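Local coordinates for protein 5'-Methylthioadenosine Nucleosidase (Arabidopsis thaliana, PDB 2H8G) that is a nucleosidase of the phosphorylase superfamily, with an alpha/beta fold built round a mixed sheet, and holds adenine in a pocket, at residues A34-A37 and E38-L42; E235-L238 and Q239-V243. All coordinates share one frame; numbering follows the deposited sequence.

Contact 1 (A34-A37 and E38-L42); sequences AMQA and EALPL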
ATOM      1  N   ALA A  34       1.272   3.632 -13.226  1.00 18.33           N
ATOM      2  CA  ALA A  34       2.438   3.768 -12.359  1.00 18.30           C
ATOM      3  C   ALA A  34       3.608   4.596 -12.875  1.00 20.12           C
ATOM      4  O   ALA A  34       4.198   5.366 -12.116  1.00 21.43           O
ATOM      5  CB  ALA A  34       2.941   2.390 -11.968  1.00 18.97           C
ATOM      6  N   MET A  35       3.958   4.425 -14.144  1.00 21.29           N
ATOM      7  CA  MET A  35       5.092   5.148 -14.721  1.00 22.37           C
ATOM      8  C   MET A  35       4.660   6.237 -15.696  1.00 24.63           C
ATOM      9  O   MET A  35       3.801   6.015 -16.543  1.00 23.59           O
ATOM     10  CB  MET A  35       6.018   4.164 -15.439  1.00 24.45           C
ATOM     11  CG  MET A  35       6.514   3.028 -14.558  1.00 26.61           C
ATOM     12  SD  MET A  35       7.533   1.846 -15.471  1.00 31.37           S
ATOM     13  CE  MET A  35       9.117   2.689 -15.464  1.00 31.64           C
ATOM     14  N   GLN A  36       5.268   7.415 -15.582  1.00 26.23           N
ATOM     15  CA  GLN A  36       4.925   8.516 -16.475  1.00 30.31           C
ATOM     16  C   GLN A  36       5.156   8.088 -17.922  1.00 29.78           C
ATOM     17  O   GLN A  36       4.424   8.503 -18.820  1.00 29.19           O
ATOM     18  CB  GLN A  36       5.786   9.749 -16.180  1.00 33.65           C
ATOM     19  CG  GLN A  36       7.199   9.666 -16.743  1.00 38.94           C
ATOM     20  CD  GLN A  36       7.825  11.033 -16.973  1.00 41.55           C
ATOM     21  OE1 GLN A  36       7.232  11.901 -17.614  1.00 43.44           O
ATOM     22  NE2 GLN A  36       9.033  11.226 -16.454  1.00 42.45           N
ATOM     23  N   ALA A  37       6.172   7.254 -18.136  1.00 29.55           N
ATOM     24  CA  ALA A  37       6.515   6.770 -19.471  1.00 30.76           C
ATOM     25  C   ALA A  37       5.423   5.885 -20.057  1.00 30.52           C
ATOM     26  O   ALA A  37       5.306   5.759 -21.276  1.00 31.27           O
ATOM     27  CB  ALA A  37       7.827   6.012 -19.425  1.00 30.17           C
ATOM     28  N   GLU A  38       4.635   5.260 -19.189  1.00 29.00           N
ATOM     29  CA  GLU A  38       3.544   4.405 -19.641  1.00 28.39           C
ATOM     30  C   GLU A  38       2.340   5.288 -19.969  1.00 27.80           C
ATOM     31  O   GLU A  38       1.521   4.950 -20.826  1.00 28.88           O
ATOM     32  CB  GLU A  38       3.146   3.403 -18.540  1.00 26.31           C
ATOM     33  CG  GLU A  38       4.251   2.454 -18.082  1.00 28.31           C
ATOM     34  CD  GLU A  38       3.851   1.617 -16.863  1.00 26.96           C
ATOM     35  OE1 GLU A  38       3.288   2.183 -15.903  1.00 23.81           O
ATOM     36  OE2 GLU A  38       4.114   0.394 -16.855  1.00 25.66           O
ATOM     37  N   ALA A  39       2.253   6.429 -19.289  1.00 26.97           N
ATOM     38  CA  ALA A  39       1.138   7.354 -19.472  1.00 27.96           C
ATOM     39  C   ALA A  39       1.301   8.360 -20.604  1.00 29.44           C
ATOM     40  O   ALA A  39       0.336   8.664 -21.307  1.00 29.66           O
ATOM     41  CB  ALA A  39       0.865   8.099 -18.171  1.00 27.02           C
ATOM     42  N   LEU A  40       2.510   8.883 -20.777  1.00 31.56           N
ATOM     43  CA  LEU A  40       2.755   9.878 -21.820  1.00 32.29           C
ATOM     44  C   LEU A  40       2.203   9.501 -23.191  1.00 32.74           C
ATOM     45  O   LEU A  40       1.538  10.311 -23.835  1.00 32.03           O
ATOM     46  CB  LEU A  40       4.253  10.185 -21.930  1.00 33.66           C
ATOM     47  CG  LEU A  40       4.852  10.991 -20.771  1.00 35.63           C
ATOM     48  CD1 LEU A  40       6.351  11.152 -20.976  1.00 36.53           C
ATOM     49  CD2 LEU A  40       4.167  12.351 -20.684  1.00 36.39           C
ATOM     50  N   PRO A  41       2.469   8.271 -23.660  1.00 33.60           N
ATOM     51  CA  PRO A  41       1.956   7.869 -24.973  1.00 34.20           C
ATOM     52  C   PRO A  41       0.446   8.069 -25.081  1.00 35.03           C
ATOM     53  O   PRO A  41      -0.058   8.538 -26.102  1.00 35.69           O
ATOM     54  CB  PRO A  41       2.351   6.398 -25.059  1.00 34.63           C
ATOM     55  CG  PRO A  41       3.621   6.350 -24.262  1.00 34.36           C
ATOM     56  CD  PRO A  41       3.273   7.190 -23.061  1.00 34.05           C
ATOM     57  N   LEU A  42      -0.268   7.717 -24.015  1.00 35.08           N
ATOM     58  CA  LEU A  42      -1.720   7.845 -23.982  1.00 34.14           C
ATOM     59  C   LEU A  42      -2.148   9.303 -23.841  1.00 34.81           C
ATOM     60  O   LEU A  42      -3.128   9.731 -24.448  1.00 34.84           O
ATOM     61  CB  LEU A  42      -2.294   7.021 -22.824  1.00 33.78           C
ATOM     62  CG  LEU A  42      -3.815   6.868 -22.759  1.00 33.36           C
ATOM     63  CD1 LEU A  42      -4.317   6.161 -24.008  1.00 33.19           C
ATOM     64  CD2 LEU A  42      -4.193   6.075 -21.517  1.00 33.77           C
TER
HETATM   65  O   HOH W   1       0.986   1.157 -14.644  1.00 20.43           O
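The carboxylate of Glu38 has the side chain of Met35 laid over one face, with Met35 SD 3.9 Å from Glu38 CD. From that same side the backbone N-H of Met35 reaches Glu38 OE1 at 2.9 Å, 37° out of the carboxylate plane. Water 1 approaches OE1 from the other face and links it to Ala34 N, while OE2 is hydrogen-bonded to Thr116. With both oxygens gripped, the group can hardly rotate.

Met35 is the N-cap and Glu38 the third residue of the helix, so the bond to Met35 N is one half of a capping box; glutamate suits it because its extended chain, with CG beside the backbone N (chi1 -60°), folds back over the first turn. Methionine has no side-chain acceptor to return the bond; Glu38 N bonds to Met35 O instead, and Asp88 takes the N-H of Gln36. Met35 O also accepts from Ala39 N. The amide of Gln36, the first helical residue, lies beside Leu40 one turn on, OE1 to CD1 3.6 Å. Pro41, lacking an N-H, sets its CD against Ala37 O at 3.1 Å, where the helix kinks.

The small side chain of Ala39 touches Val76 and Cys78 of strand 72-78, while Met35, Pro41 and Leu42 pack on Phe237, Glu249 and Ala252 of helix 233-259, so helix 36-45 packs against both.

Contact 2 (E235-L238 and Q239-V243); sequences EEFL and QNLTV
Phe237 lies alongside Leu241, one helical turn on, its CE1 meeting Leu241 CD1 at 4.0 Å in an oblique approach. CG of Phe237 stands roughly opposite the backbone N (chi1 159°), which sends the ring out from the helix surface and leaves its CE1 corner beside Leu241 CD1; both side chains reach Thr116, so large apolar groups suit the side that faces strand 110-119.

Round the helix, Glu236 and Asn240 form a polar pair. The amide nitrogen Asn240 ND2 sits over the aliphatic part of Glu236, 3.4 Å from CG, with carboxylate and amide planes 39° apart. Water 2 gives a hydrogen bond to Glu236 OE2 and accepts one from Asn240 ND2, 3.1 Å away. Both side chains also tie the helix to the end of strand 217-226: OE1 takes the N-H of Leu226, and ND2 donates to Thr224 O.

Along the backbone, Gln239 N to Glu235 O and Asn240 N to Glu236 O, each 3.0 Å, are regular helical bonds. In the next turn Leu241 N makes a weak bond to Leu238 O at 3.4 Å, and water 3 joins Leu238 O to Thr242 N.

Leu238 packs on Ile145 of the second subunit, whereas Phe237 touches adenine and Leu181. An aromatic ring near the start of a helix, lining the pocket of a flat base, thus forms part of the adenine site of this phosphorylase-superfamily fold.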
ATOM      1  N   GLU A 235      16.712  -6.243 -17.403  1.00 29.28           N
ATOM      2  CA  GLU A 235      17.255  -5.965 -18.726  1.00 30.03           C
ATOM      3  C   GLU A 235      16.201  -6.023 -19.823  1.00 28.53           C
ATOM      4  O   GLU A 235      16.051  -5.077 -20.599  1.00 27.99           O
ATOM      5  CB  GLU A 235      18.381  -6.952 -19.054  1.00 32.55           C
ATOM      6  CG  GLU A 235      18.987  -6.757 -20.439  1.00 37.89           C
ATOM      7  CD  GLU A 235      20.061  -7.782 -20.759  1.00 40.32           C
ATOM      8  OE1 GLU A 235      21.072  -7.834 -20.029  1.00 42.90           O
ATOM      9  OE2 GLU A 235      19.893  -8.536 -21.742  1.00 43.66           O
ATOM     10  N   GLU A 236      15.470  -7.132 -19.896  1.00 26.77           N
ATOM     11  CA  GLU A 236      14.444  -7.287 -20.922  1.00 25.60           C
ATOM     12  C   GLU A 236      13.286  -6.311 -20.718  1.00 25.17           C
ATOM     13  O   GLU A 236      12.736  -5.773 -21.680  1.00 24.02           O
ATOM     14  CB  GLU A 236      13.927  -8.733 -20.953  1.00 26.06           C
ATOM     15  CG  GLU A 236      12.844  -8.958 -22.002  1.00 25.45           C
ATOM     16  CD  GLU A 236      12.566 -10.424 -22.287  1.00 27.55           C
ATOM     17  OE1 GLU A 236      12.343 -11.198 -21.335  1.00 23.82           O
ATOM     18  OE2 GLU A 236      12.561 -10.800 -23.478  1.00 30.53           O
ATOM     19  N   PHE A 237      12.915  -6.091 -19.463  1.00 23.69           N
ATOM     20  CA  PHE A 237      11.836  -5.167 -19.136  1.00 23.34           C
ATOM     21  C   PHE A 237      12.124  -3.782 -19.712  1.00 23.57           C
ATOM     22  O   PHE A 237      11.317  -3.228 -20.458  1.00 24.88           O
ATOM     23  CB  PHE A 237      11.675  -5.096 -17.610  1.00 23.40           C
ATOM     24  CG  PHE A 237      10.972  -3.861 -17.114  1.00 23.98           C
ATOM     25  CD1 PHE A 237       9.767  -3.448 -17.673  1.00 24.26           C
ATOM     26  CD2 PHE A 237      11.504  -3.136 -16.050  1.00 24.49           C
ATOM     27  CE1 PHE A 237       9.099  -2.330 -17.175  1.00 24.42           C
ATOM     28  CE2 PHE A 237      10.847  -2.019 -15.545  1.00 24.68           C
ATOM     29  CZ  PHE A 237       9.640  -1.616 -16.110  1.00 26.11           C
ATOM     30  N   LEU A 238      13.285  -3.232 -19.370  1.00 25.60           N
ATOM     31  CA  LEU A 238      13.660  -1.904 -19.840  1.00 26.01           C
ATOM     32  C   LEU A 238      13.928  -1.860 -21.341  1.00 26.09           C
ATOM     33  O   LEU A 238      13.668  -0.852 -21.996  1.00 25.46           O
ATOM     34  CB  LEU A 238      14.885  -1.411 -19.068  1.00 27.05           C
ATOM     35  CG  LEU A 238      14.685  -1.351 -17.548  1.00 28.44           C
ATOM     36  CD1 LEU A 238      16.007  -1.032 -16.863  1.00 31.42           C
ATOM     37  CD2 LEU A 238      13.624  -0.310 -17.206  1.00 28.45           C
ATOM     38  N   GLN A 239      14.445  -2.957 -21.883  1.00 26.46           N
ATOM     39  CA  GLN A 239      14.745  -3.041 -23.309  1.00 27.53           C
ATOM     40  C   GLN A 239      13.478  -2.911 -24.153  1.00 28.12           C
ATOM     41  O   GLN A 239      13.490  -2.299 -25.223  1.00 28.17           O
ATOM     42  CB  GLN A 239      15.419  -4.380 -23.619  1.00 29.19           C
ATOM     43  CG  GLN A 239      15.838  -4.563 -25.070  1.00 33.23           C
ATOM     44  CD  GLN A 239      16.183  -6.004 -25.395  1.00 36.38           C
ATOM     45  OE1 GLN A 239      16.899  -6.669 -24.645  1.00 38.80           O
ATOM     46  NE2 GLN A 239      15.677  -6.494 -26.522  1.00 39.54           N
ATOM     47  N   ASN A 240      12.382  -3.484 -23.663  1.00 25.37           N
ATOM     48  CA  ASN A 240      11.116  -3.457 -24.390  1.00 24.77           C
ATOM     49  C   ASN A 240      10.120  -2.408 -23.906  1.00 23.85           C
ATOM     50  O   ASN A 240       9.031  -2.279 -24.466  1.00 24.55           O
ATOM     51  CB  ASN A 240      10.452  -4.836 -24.330  1.00 25.23           C
ATOM     52  CG  ASN A 240      11.235  -5.893 -25.074  1.00 27.54           C
ATOM     53  OD1 ASN A 240      11.616  -5.696 -26.227  1.00 31.53           O
ATOM     54  ND2 ASN A 240      11.470  -7.028 -24.425  1.00 26.94           N
ATOM     55  N   LEU A 241      10.494  -1.662 -22.875  1.00 24.45           N
ATOM     56  CA  LEU A 241       9.621  -0.643 -22.306  1.00 25.11           C
ATOM     57  C   LEU A 241       9.031   0.323 -23.331  1.00 26.23           C
ATOM     58  O   LEU A 241       7.816   0.470 -23.425  1.00 25.93           O
ATOM     59  CB  LEU A 241      10.375   0.148 -21.232  1.00 27.10           C
ATOM     60  CG  LEU A 241       9.587   1.245 -20.511  1.00 27.58           C
ATOM     61  CD1 LEU A 241       8.412   0.631 -19.749  1.00 27.38           C
ATOM     62  CD2 LEU A 241      10.512   1.981 -19.556  1.00 28.43           C
ATOM     63  N   THR A 242       9.888   0.981 -24.103  1.00 26.98           N
ATOM     64  CA  THR A 242       9.411   1.943 -25.090  1.00 27.65           C
ATOM     65  C   THR A 242       8.463   1.365 -26.141  1.00 27.77           C
ATOM     66  O   THR A 242       7.368   1.885 -26.350  1.00 27.84           O
ATOM     67  CB  THR A 242      10.598   2.630 -25.798  1.00 28.62           C
ATOM     68  OG1 THR A 242      11.373   3.343 -24.827  1.00 29.80           O
ATOM     69  CG2 THR A 242      10.103   3.605 -26.859  1.00 30.09           C
ATOM     70  N   VAL A 243       8.875   0.287 -26.797  1.00 26.94           N
ATOM     71  CA  VAL A 243       8.045  -0.324 -27.830  1.00 26.81           C
ATOM     72  C   VAL A 243       6.729  -0.901 -27.309  1.00 26.00           C
ATOM     73  O   VAL A 243       5.677  -0.716 -27.920  1.00 26.53           O
ATOM     74  CB  VAL A 243       8.817  -1.435 -28.578  1.00 28.47           C
ATOM     75  CG1 VAL A 243      10.006  -0.832 -29.315  1.00 31.31           C
ATOM     76  CG2 VAL A 243       9.286  -2.497 -27.601  1.00 33.66           C
TER
HETATM   77  O   HOH W   2      12.932  -9.448 -25.593  1.00 33.36           O
HETATM   78  O   HOH W   3      12.852   0.596 -24.193  1.00 27.31           O

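In the fold
Contact 1 is the capped start of helix 36-45 and contact 2 lies in the early turns of helix 233-259; both are partly buried, their centres about 14 Å apart, and they meet where Met35 SD packs on Phe237 CZ at 4.1 Å. Contact 1, nearer the middle of the chain, is built on capping: its acidic side chain turns back to its helix start and to Thr116 of the adenine pocket. Contact 2 is more peripheral, with exposed residues on its outer side and one leucine at the subunit interface; its acidic and amide side chains reach inward to strand 217-226, and its ring touches adenine directly. Thr116 is common ground, hydrogen-bonded to Glu38 and packed by Phe237 and Leu241.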